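Local coordinates for luciferase-like enzymeAMP-CoA-ligase (Zophobas atratus, PDB 4W8O), which probably activates a carboxylic acid with ATP as an AMP-CoA-ligase of the ANL superfamily, being a luciferase-like enzyme from a nonluminescent mealworm, at residues P102-V106 against R107-H111. Sequence-based numbering, arbitrary orientation.
Sequences PTLSV and RNIQH
Ser105 and Val106 open the first turn of helix 106-116, their carbonyls taking the backbone amides of Ile109 (Ser105 O to Ile109 N, 3.0 Å) and Gln110 (Val106 O to Gln110 N, 2.9 Å). Ser105 is the N-cap. With OG set between its own backbone N and carbonyl carbon (chi1 72°), the short hydroxyl side chain reaches forward to the first turn and accepts from the backbone N-H of Asn108, OG to N 3.1 Å with an N-H...O angle of 160°, satisfying an NH that has no preceding turn to bond to. One water accepts from Ser105 N at 2.9 Å and, weakly, from Asn108 ND2, linking the two. This capped turn leads from strand 96-99 into the helix, a beta-to-alpha connection of the AMP-binding fold. Just before the cap, Leu104 lays CB against Ile109 CD1 (3.9 Å), while its CD2 lies 4.0 Å from Asn108 ND2, the two side chains crossing nearly at right angles. Ile109 is buried, its apolar branched chain packing against Leu100 and against Ile131 of helix 128-138. Val106 and Gln110 meet the same helix, with Val106 CG1 3.4 Å from Gln110 NE2.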
ATOM      1  N   PRO A 102      -4.918 -13.985   1.826  1.00 33.80           N
ATOM      2  CA  PRO A 102      -5.813 -15.135   1.963  1.00 34.21           C
ATOM      3  C   PRO A 102      -5.708 -16.156   0.821  1.00 34.92           C
ATOM      4  O   PRO A 102      -6.105 -17.291   1.007  1.00 35.33           O
ATOM      5  CB  PRO A 102      -7.212 -14.508   1.960  1.00 34.47           C
ATOM      6  CG  PRO A 102      -7.011 -13.086   2.311  1.00 33.84           C
ATOM      7  CD  PRO A 102      -5.665 -12.715   1.764  1.00 33.27           C
ATOM      8  N   THR A 103      -5.169 -15.758  -0.331  1.00 36.43           N
ATOM      9  CA  THR A 103      -5.021 -16.667  -1.470  1.00 36.60           C
ATOM     10  C   THR A 103      -3.726 -17.472  -1.428  1.00 35.83           C
ATOM     11  O   THR A 103      -3.464 -18.253  -2.338  1.00 37.66           O
ATOM     12  CB  THR A 103      -5.040 -15.911  -2.813  1.00 38.29           C
ATOM     13  OG1 THR A 103      -3.852 -15.125  -2.928  1.00 37.93           O
ATOM     14  CG2 THR A 103      -6.265 -15.014  -2.924  1.00 40.30           C
ATOM     15  N   LEU A 104      -2.900 -17.282  -0.404  1.00 34.28           N
ATOM     16  CA  LEU A 104      -1.652 -18.043  -0.315  1.00 33.84           C
ATOM     17  C   LEU A 104      -1.892 -19.440   0.257  1.00 33.88           C
ATOM     18  O   LEU A 104      -2.799 -19.645   1.063  1.00 34.16           O
ATOM     19  CB  LEU A 104      -0.634 -17.306   0.541  1.00 33.16           C
ATOM     20  CG  LEU A 104      -0.028 -16.055  -0.096  1.00 34.49           C
ATOM     21  CD1 LEU A 104       0.584 -15.167   0.979  1.00 34.62           C
ATOM     22  CD2 LEU A 104       1.010 -16.413  -1.153  1.00 35.75           C
ATOM     23  N   SER A 105      -1.056 -20.386  -0.159  1.00 34.22           N
ATOM     24  CA  SER A 105      -1.127 -21.758   0.319  1.00 35.47           C
ATOM     25  C   SER A 105      -0.770 -21.844   1.792  1.00 34.05           C
ATOM     26  O   SER A 105      -0.186 -20.917   2.359  1.00 32.25           O
ATOM     27  CB  SER A 105      -0.157 -22.646  -0.462  1.00 38.10           C
ATOM     28  OG  SER A 105       1.186 -22.359  -0.102  1.00 37.39           O
ATOM     29  N   VAL A 106      -1.103 -22.985   2.385  1.00 35.24           N
ATOM     30  CA  VAL A 106      -0.742 -23.289   3.767  1.00 35.28           C
ATOM     31  C   VAL A 106       0.764 -23.216   3.949  1.00 35.31           C
ATOM     32  O   VAL A 106       1.234 -22.638   4.924  1.00 33.29           O
ATOM     33  CB  VAL A 106      -1.230 -24.689   4.206  1.00 38.55           C
ATOM     34  CG1 VAL A 106      -0.627 -25.080   5.548  1.00 39.72           C
ATOM     35  CG2 VAL A 106      -2.751 -24.733   4.276  1.00 39.18           C
ATOM     36  N   ARG A 107       1.526 -23.804   3.025  1.00 37.56           N
ATOM     37  CA  ARG A 107       2.975 -23.788   3.181  1.00 38.88           C
ATOM     38  C   ARG A 107       3.545 -22.372   3.126  1.00 35.29           C
ATOM     39  O   ARG A 107       4.478 -22.056   3.851  1.00 34.26           O
ATOM     40  CB  ARG A 107       3.690 -24.667   2.162  1.00 44.09           C
ATOM     41  CG  ARG A 107       5.083 -25.026   2.661  1.00 47.85           C
ATOM     42  CD  ARG A 107       5.942 -25.757   1.652  1.00 53.65           C
ATOM     43  NE  ARG A 107       5.576 -27.165   1.477  1.00 59.63           N
ATOM     44  CZ  ARG A 107       4.746 -27.633   0.547  1.00 62.22           C
ATOM     45  NH1 ARG A 107       4.156 -26.813  -0.324  1.00 60.17           N
ATOM     46  NH2 ARG A 107       4.495 -28.937   0.491  1.00 67.95           N
ATOM     47  N   ASN A 108       2.995 -21.523   2.273  1.00 33.79           N
ATOM     48  CA  ASN A 108       3.481 -20.149   2.195  1.00 33.19           C
ATOM     49  C   ASN A 108       3.122 -19.366   3.454  1.00 31.66           C
ATOM     50  O   ASN A 108       3.958 -18.645   4.001  1.00 31.32           O
ATOM     51  CB  ASN A 108       2.950 -19.451   0.944  1.00 33.62           C
ATOM     52  CG  ASN A 108       3.560 -20.000  -0.330  1.00 36.44           C
ATOM     53  OD1 ASN A 108       4.711 -20.421  -0.350  1.00 37.57           O
ATOM     54  ND2 ASN A 108       2.788 -19.992  -1.404  1.00 38.68           N
ATOM     55  N   ILE A 109       1.895 -19.537   3.935  1.00 31.83           N
ATOM     56  CA  ILE A 109       1.452 -18.831   5.137  1.00 31.54           C
ATOM     57  C   ILE A 109       2.304 -19.256   6.331  1.00 32.05           C
ATOM     58  O   ILE A 109       2.736 -18.411   7.130  1.00 31.46           O
ATOM     59  CB  ILE A 109      -0.044 -19.065   5.429  1.00 32.33           C
ATOM     60  CG1 ILE A 109      -0.919 -18.460   4.318  1.00 32.87           C
ATOM     61  CG2 ILE A 109      -0.422 -18.475   6.774  1.00 33.45           C
ATOM     62  CD1 ILE A 109      -1.113 -16.957   4.391  1.00 33.83           C
ATOM     63  N   GLN A 110       2.557 -20.561   6.439  1.00 32.65           N
ATOM     64  CA  GLN A 110       3.424 -21.101   7.488  1.00 33.97           C
ATOM     65  C   GLN A 110       4.762 -20.392   7.562  1.00 32.31           C
ATOM     66  O   GLN A 110       5.239 -20.053   8.644  1.00 33.44           O
ATOM     67  CB  GLN A 110       3.720 -22.577   7.252  1.00 36.87           C
ATOM     68  CG  GLN A 110       2.652 -23.513   7.743  1.00 40.27           C
ATOM     69  CD  GLN A 110       3.060 -24.963   7.601  1.00 44.63           C
ATOM     70  OE1 GLN A 110       4.242 -25.299   7.671  1.00 46.25           O
ATOM     71  NE2 GLN A 110       2.082 -25.833   7.409  1.00 48.31           N
ATOM     72  N   HIS A 111       5.395 -20.230   6.414  1.00 31.05           N
ATOM     73  CA  HIS A 111       6.671 -19.536   6.367  1.00 30.82           C
ATOM     74  C   HIS A 111       6.536 -18.078   6.832  1.00 29.70           C
ATOM     75  O   HIS A 111       7.356 -17.599   7.614  1.00 30.40           O
ATOM     76  CB  HIS A 111       7.262 -19.583   4.964  1.00 31.28           C
ATOM     77  CG  HIS A 111       8.495 -18.750   4.816  1.00 31.70           C
ATOM     78  ND1 HIS A 111       9.653 -19.012   5.514  1.00 33.10           N
ATOM     79  CD2 HIS A 111       8.747 -17.654   4.066  1.00 31.60           C
ATOM     80  CE1 HIS A 111      10.571 -18.117   5.194  1.00 33.71           C
ATOM     81  NE2 HIS A 111      10.047 -17.283   4.313  1.00 33.15           N
TER
HETATM   82  O   HOH W   1       0.510 -19.901  -2.580  1.00 41.97           O